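Probable branched-chain amino acid ABC transporter, amino acid binding protein (Thermus thermophilus, PDB 3LKB) binds valine, and probably other branched-chain amino acids, for delivery to an ABC transporter. Local coordinates at residues E32-C35 and K36-N39; H107-L110 and I111-P114; H204-V207 and A208-A212. The protein carries 2 engineered substitutions. All coordinates share one frame; numbering follows the deposited sequence.

Interaction 1: E32-C35 and K36-N39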
loop_
_atom_site.group_PDB
_atom_site.type_symbol
_atom_site.label_atom_id
_atom_site.label_comp_id
_atom_site.label_asym_id
_atom_site.label_seq_id
_atom_site.Cartn_x
_atom_site.Cartn_y
_atom_site.Cartn_z
ATOM N N GLU A 32 -8.244 12.489 -0.063
ATOM C CA GLU A 32 -9.583 11.979 -0.193
ATOM C C GLU A 32 -10.390 12.391 1.025
ATOM O O GLU A 32 -11.508 12.851 0.885
ATOM C CB GLU A 32 -9.576 10.469 -0.315
ATOM C CG GLU A 32 -10.955 9.929 -0.589
ATOM C CD GLU A 32 -10.961 8.459 -1.007
ATOM O OE1 GLU A 32 -10.059 8.020 -1.785
ATOM O OE2 GLU A 32 -11.894 7.748 -0.553
ATOM N N ASP A 33 -9.802 12.244 2.213
ATOM C CA ASP A 33 -10.496 12.594 3.454
ATOM C C ASP A 33 -10.877 14.077 3.591
ATOM O O ASP A 33 -12.011 14.403 3.966
ATOM C CB ASP A 33 -9.709 12.113 4.687
ATOM C CG ASP A 33 -9.743 10.611 4.802
ATOM O OD1 ASP A 33 -10.481 10.026 3.980
ATOM O OD2 ASP A 33 -9.037 10.015 5.649
ATOM N N TYR A 34 -9.929 14.918 3.280
ATOM C CA TYR A 34 -10.143 16.347 3.390
ATOM C C TYR A 34 -11.230 16.804 2.423
ATOM O O TYR A 34 -12.094 17.623 2.763
ATOM C CB TYR A 34 -8.844 17.064 3.087
ATOM C CG TYR A 34 -8.963 18.488 3.519
ATOM C CD1 TYR A 34 -8.853 18.779 4.847
ATOM C CD2 TYR A 34 -9.212 19.462 2.572
ATOM C CE1 TYR A 34 -9.006 20.068 5.280
ATOM C CE2 TYR A 34 -9.379 20.758 2.999
ATOM C CZ TYR A 34 -9.280 21.045 4.337
ATOM O OH TYR A 34 -9.469 22.329 4.758
ATOM N N CYS A 35 -11.159 16.262 1.199
ATOM C CA CYS A 35 -12.125 16.598 0.184
ATOM C C CYS A 35 -13.518 16.177 0.629
ATOM O O CYS A 35 -14.515 16.861 0.351
ATOM C CB CYS A 35 -11.772 15.926 -1.130
ATOM S SG CYS A 35 -12.752 16.496 -2.553
ATOM N N LYS A 36 -13.545 15.045 1.350
ATOM C CA LYS A 36 -14.764 14.473 1.908
ATOM C C LYS A 36 -15.317 15.395 2.972
ATOM O O LYS A 36 -16.508 15.696 3.016
ATOM C CB LYS A 36 -14.441 13.123 2.537
ATOM C CG LYS A 36 -15.599 12.143 2.506
ATOM C CD LYS A 36 -15.192 10.801 1.920
ATOM C CE LYS A 36 -15.032 10.887 0.413
ATOM N NZ LYS A 36 -14.699 9.557 -0.182
ATOM N N TRP A 37 -14.415 15.843 3.875
ATOM C CA TRP A 37 -14.718 16.841 4.901
ATOM C C TRP A 37 -15.149 18.214 4.323
ATOM O O TRP A 37 -16.062 18.825 4.829
ATOM C CB TRP A 37 -13.535 17.000 5.873
ATOM C CG TRP A 37 -13.844 17.709 7.167
ATOM C CD1 TRP A 37 -14.442 17.167 8.289
ATOM C CD2 TRP A 37 -13.507 19.048 7.514
ATOM N NE1 TRP A 37 -14.510 18.104 9.306
ATOM C CE2 TRP A 37 -13.953 19.270 8.846
ATOM C CE3 TRP A 37 -12.887 20.094 6.828
ATOM C CZ2 TRP A 37 -13.819 20.507 9.491
ATOM C CZ3 TRP A 37 -12.734 21.347 7.486
ATOM C CH2 TRP A 37 -13.203 21.538 8.802
ATOM N N ALA A 38 -14.521 18.676 3.245
ATOM C CA ALA A 38 -15.006 19.888 2.560
ATOM C C ALA A 38 -16.498 19.805 2.219
ATOM O O ALA A 38 -17.234 20.759 2.433
ATOM C CB ALA A 38 -14.190 20.176 1.308
ATOM N N ASN A 39 -16.927 18.662 1.708
ATOM C CA ASN A 39 -18.335 18.443 1.325
ATOM C C ASN A 39 -19.295 18.430 2.528
ATOM O O ASN A 39 -20.349 19.080 2.476
ATOM C CB ASN A 39 -18.507 17.167 0.454
ATOM C CG ASN A 39 -18.052 17.363 -1.002
ATOM O OD1 ASN A 39 -18.069 18.478 -1.547
ATOM N ND2 ASN A 39 -17.641 16.283 -1.634
#
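K36 reaches back one helical turn to E32, and the two side chains lie alongside each other. The lysine is bent at chi2 and chi3, which brings its ammonium NZ to 3.4 Å from E32 OE2 in a weak salt bridge; both residues are partly exposed, as suits long charged chains that pair along a surface. Nearer the backbone, K36 CB packs 3.1 Å from D33 O, and K36 N bonds to E32 O at 3.0 Å. C35 suits a tighter place: with SG anti to its own N (chi1 -170°), the small buried side chain packs on F49 and C51 of strand 47-55, while its carbonyl O accepts a weak bond of 3.3 Å from N39 N. On another side of the helix the Y34 and W37 side chains meet at a slant, Y34 CE1 lying 4.2 Å from W37 CE3. Both aromatics touch I271 of helix 263-274, and the buried Y34 also packs on helix 285-308. Along the backbone A38 N donates to Y34 O at 2.7 Å. This is a regular alpha-helix with i to i+4 bonding, its C35 and A38 side packed on strand 47-55: the crossover helix of the beta-alpha-beta unit formed by strand 6-14, helix 21-41 and strand 47-55.

Interaction 2: H107-L110 and I111-P114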
loop_
_atom_site.group_PDB
_atom_site.type_symbol
_atom_site.label_atom_id
_atom_site.label_comp_id
_atom_site.label_asym_id
_atom_site.label_seq_id
_atom_site.Cartn_x
_atom_site.Cartn_y
_atom_site.Cartn_z
ATOM N N HIS A 107 10.884 19.046 -4.856
ATOM C CA HIS A 107 12.121 19.248 -5.536
ATOM C C HIS A 107 12.180 20.685 -6.046
ATOM O O HIS A 107 11.256 21.136 -6.716
ATOM C CB HIS A 107 12.292 18.270 -6.668
ATOM C CG HIS A 107 13.598 18.417 -7.354
ATOM N ND1 HIS A 107 13.860 17.887 -8.602
ATOM C CD2 HIS A 107 14.716 19.066 -6.977
ATOM C CE1 HIS A 107 15.106 18.158 -8.940
ATOM N NE2 HIS A 107 15.647 18.876 -7.969
ATOM N N ILE A 108 13.253 21.399 -5.726
ATOM C CA ILE A 108 13.317 22.830 -6.082
ATOM C C ILE A 108 13.275 23.119 -7.605
ATOM O O ILE A 108 12.733 24.158 -8.072
ATOM C CB ILE A 108 14.533 23.485 -5.463
ATOM C CG1 ILE A 108 14.394 24.988 -5.532
ATOM C CG2 ILE A 108 15.849 22.963 -6.128
ATOM C CD1 ILE A 108 13.319 25.569 -4.597
ATOM N N GLU A 109 13.829 22.180 -8.365
ATOM C CA GLU A 109 13.868 22.257 -9.818
ATOM C C GLU A 109 12.468 22.469 -10.436
ATOM O O GLU A 109 12.317 23.042 -11.532
ATOM C CB GLU A 109 14.587 20.994 -10.369
ATOM C CG GLU A 109 14.754 20.921 -11.893
ATOM C CD GLU A 109 15.436 22.169 -12.478
ATOM O OE1 GLU A 109 16.349 22.750 -11.797
ATOM O OE2 GLU A 109 15.075 22.558 -13.623
ATOM N N LEU A 110 11.444 22.012 -9.727
ATOM C CA LEU A 110 10.071 22.164 -10.186
ATOM C C LEU A 110 9.628 23.609 -10.298
ATOM O O LEU A 110 8.831 23.901 -11.170
ATOM C CB LEU A 110 9.091 21.419 -9.276
ATOM C CG LEU A 110 9.280 19.901 -9.151
ATOM C CD1 LEU A 110 8.140 19.265 -8.315
ATOM C CD2 LEU A 110 9.446 19.220 -10.519
ATOM N N ILE A 111 10.111 24.486 -9.415
ATOM C CA ILE A 111 9.734 25.899 -9.457
ATOM C C ILE A 111 10.852 26.772 -10.078
ATOM O O ILE A 111 10.792 27.980 -10.005
ATOM C CB ILE A 111 9.226 26.456 -8.087
ATOM C CG1 ILE A 111 10.145 26.099 -6.932
ATOM C CG2 ILE A 111 7.877 25.835 -7.715
ATOM C CD1 ILE A 111 10.994 27.142 -6.444
ATOM N N ASP A 112 11.856 26.130 -10.682
ATOM C CA ASP A 112 12.917 26.822 -11.429
ATOM C C ASP A 112 12.583 26.811 -12.914
ATOM O O ASP A 112 11.850 25.953 -13.348
ATOM C CB ASP A 112 14.269 26.156 -11.220
ATOM C CG ASP A 112 14.899 26.502 -9.871
ATOM O OD1 ASP A 112 14.376 27.360 -9.099
ATOM O OD2 ASP A 112 15.936 25.875 -9.583
ATOM N N PRO A 113 13.059 27.818 -13.666
ATOM C CA PRO A 113 12.754 27.979 -15.096
ATOM C C PRO A 113 13.391 26.887 -15.899
ATOM O O PRO A 113 14.376 26.307 -15.455
ATOM C CB PRO A 113 13.413 29.312 -15.460
ATOM C CG PRO A 113 14.265 29.657 -14.272
ATOM C CD PRO A 113 13.651 29.043 -13.094
ATOM N N PRO A 114 12.819 26.565 -17.066
ATOM C CA PRO A 114 11.575 27.154 -17.642
ATOM C C PRO A 114 10.341 26.426 -17.088
ATOM O O PRO A 114 10.497 25.525 -16.263
ATOM C CB PRO A 114 11.715 26.840 -19.134
ATOM C CG PRO A 114 12.443 25.521 -19.172
ATOM C CD PRO A 114 13.347 25.459 -17.900
#
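In the loop between strands 101-103 and 121-123, I108 and I111 meet on a tight turn held by i to i+3 backbone bonds, as in a 3-10 turn. I111 N donates to I108 O at 3.0 Å, and D112 N makes a weaker bond of 3.2 Å to E109 O; before them L110 N bonds to H107 O. The isoleucines cross at an angle, their CD1 atoms modelled 3.4 Å apart, a closeness that is doubtful for two methyls. CG1 of I111 sits between its own N and carbonyl carbon (chi1 48°), which lays it 3.4 Å from I108 O; isoleucine suits the place because its longer branch reaches on to I108 CD1. An alanine in place of I111 would leave I108 CD1 without its neighbour and is likely to open a gap beside the turn. The loop starts just past the valine pocket of this periplasmic binding protein, where H107 N bonds to OG of the pocket residue S105. Farther on, I108 packs on H382 and Y383 of helix 376-383. Across the turn, carboxylates of E109 and D112 stand with their planes 82° apart, E109 OE1 being 3.9 Å from D112 OD2. The ammonium of K91 bonds to the carbonyl oxygens of E109, D112 and P114, tying the turn to helix 84-97.

Interaction 3: H204-V207 and A208-A212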
loop_
_atom_site.group_PDB
_atom_site.type_symbol
_atom_site.label_atom_id
_atom_site.label_comp_id
_atom_site.label_asym_id
_atom_site.label_seq_id
_atom_site.Cartn_x
_atom_site.Cartn_y
_atom_site.Cartn_z
ATOM N N HIS A 204 20.245 10.842 4.601
ATOM C CA HIS A 204 19.332 10.077 3.720
ATOM C C HIS A 204 18.334 10.932 2.955
ATOM O O HIS A 204 17.717 11.829 3.510
ATOM C CB HIS A 204 18.513 9.113 4.567
ATOM C CG HIS A 204 19.294 7.958 5.114
ATOM N ND1 HIS A 204 20.027 8.033 6.288
ATOM C CD2 HIS A 204 19.458 6.694 4.652
ATOM C CE1 HIS A 204 20.572 6.859 6.544
ATOM N NE2 HIS A 204 20.244 6.030 5.567
ATOM N N GLN A 205 18.124 10.611 1.686
ATOM C CA GLN A 205 16.983 11.137 0.941
ATOM C C GLN A 205 16.186 9.965 0.421
ATOM O O GLN A 205 16.498 9.367 -0.609
ATOM C CB GLN A 205 17.459 12.004 -0.223
ATOM C CG GLN A 205 16.401 12.312 -1.281
ATOM C CD GLN A 205 15.301 13.332 -0.839
ATOM O OE1 GLN A 205 15.088 13.582 0.346
ATOM N NE2 GLN A 205 14.587 13.889 -1.818
ATOM N N ASN A 206 15.102 9.647 1.091
ATOM C CA ASN A 206 14.409 8.420 0.771
ATOM C C ASN A 206 13.032 8.431 1.406
ATOM O O ASN A 206 12.673 9.421 2.059
ATOM C CB ASN A 206 15.250 7.290 1.357
ATOM C CG ASN A 206 15.312 6.075 0.458
ATOM O OD1 ASN A 206 14.340 5.763 -0.226
ATOM N ND2 ASN A 206 16.461 5.387 0.446
ATOM N N VAL A 207 12.255 7.364 1.213
ATOM C CA VAL A 207 11.092 7.138 2.047
ATOM C C VAL A 207 11.605 6.323 3.209
ATOM O O VAL A 207 12.778 5.941 3.215
ATOM C CB VAL A 207 9.916 6.403 1.360
ATOM C CG1 VAL A 207 9.047 7.403 0.536
ATOM C CG2 VAL A 207 10.421 5.199 0.518
ATOM N N ALA A 208 10.727 6.062 4.171
ATOM C CA ALA A 208 11.122 5.505 5.440
ATOM C C ALA A 208 11.571 4.022 5.457
ATOM O O ALA A 208 12.416 3.675 6.265
ATOM C CB ALA A 208 10.031 5.753 6.473
ATOM N N GLY A 209 10.990 3.144 4.631
ATOM C CA GLY A 209 11.344 1.680 4.663
ATOM C C GLY A 209 12.815 1.391 4.340
ATOM O O GLY A 209 13.504 0.725 5.083
ATOM N N PRO A 210 13.341 1.920 3.223
ATOM C CA PRO A 210 14.809 1.716 3.045
ATOM C C PRO A 210 15.684 2.286 4.178
ATOM O O PRO A 210 16.707 1.671 4.588
ATOM C CB PRO A 210 15.103 2.423 1.724
ATOM C CG PRO A 210 13.710 2.295 0.949
ATOM C CD PRO A 210 12.708 2.568 2.061
ATOM N N VAL A 211 15.300 3.450 4.694
ATOM C CA VAL A 211 16.071 4.049 5.785
ATOM C C VAL A 211 16.033 3.159 7.046
ATOM O O VAL A 211 17.082 2.873 7.627
ATOM C CB VAL A 211 15.626 5.505 6.103
ATOM C CG1 VAL A 211 16.391 6.059 7.352
ATOM C CG2 VAL A 211 15.873 6.387 4.916
ATOM N N ALA A 212 14.834 2.710 7.426
ATOM C CA ALA A 212 14.647 1.816 8.560
ATOM C C ALA A 212 15.531 0.567 8.467
ATOM O O ALA A 212 16.155 0.113 9.484
ATOM C CB ALA A 212 13.169 1.419 8.664
#
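V211 leans back over the residues that lead into its helix, meeting H204, N206 and V207. Its CB stands 4.1 Å from V207 O. From there CG1, anti to the backbone N (chi1 175°), runs over the face of the H204 imidazole, 4.1 Å from the ring centroid and only 6° off the ring normal: a CH-pi contact almost above the ring centre. The second methyl, CG2, turns to the rim and backbone, 3.6 Å from H204 CD2 and 3.7 Å from N206 CB, and it also touches V207 O. A beta-branched residue suits this place because its two methyls divide the work between ring and loop. The turn joins strand 201-205 to helix 208-220 at the start of a beta-alpha-beta crossover toward strand 226-229, and its tip faces the cleft of the binding protein: the V207 side chain comes within about 5 Å of the bound valine and touches D22 and A23 of helix 21-41, while G209 N bonds to D22. P210 fits the helix's early part, where its missing N-H costs no bond. P210 CB lies 3.5 Å from N206 ND2, and P210 CD 3.8 Å from V207 CG2. The buried amide of N206 is held at both ends: OD1 accepts V207 N at 3.0 Å through a bent bond, and ND2 donates to V180 O.

In the fold
The interactions follow one another along the chain, 32-39, then 107-114, then 204-212, and none touches another. Interactions 1 and 2 have centres 29 Å apart, as do 1 and 3; interactions 2 and 3 are 24 Å apart between centres but approach to about 7 Å between nearest atoms. Interaction 1 lies on helix 21-41, whose start reaches interaction 3; interaction 2 lies in the loop after strand 101-103; interaction 3 leaves strand 201-205 of the mixed sheet. Interactions 2 and 3 both border the valine site, the side chains of H107 and V207 lying about 6 Å and about 5 Å from the bound valine, while interaction 1 lies farther out in the fold.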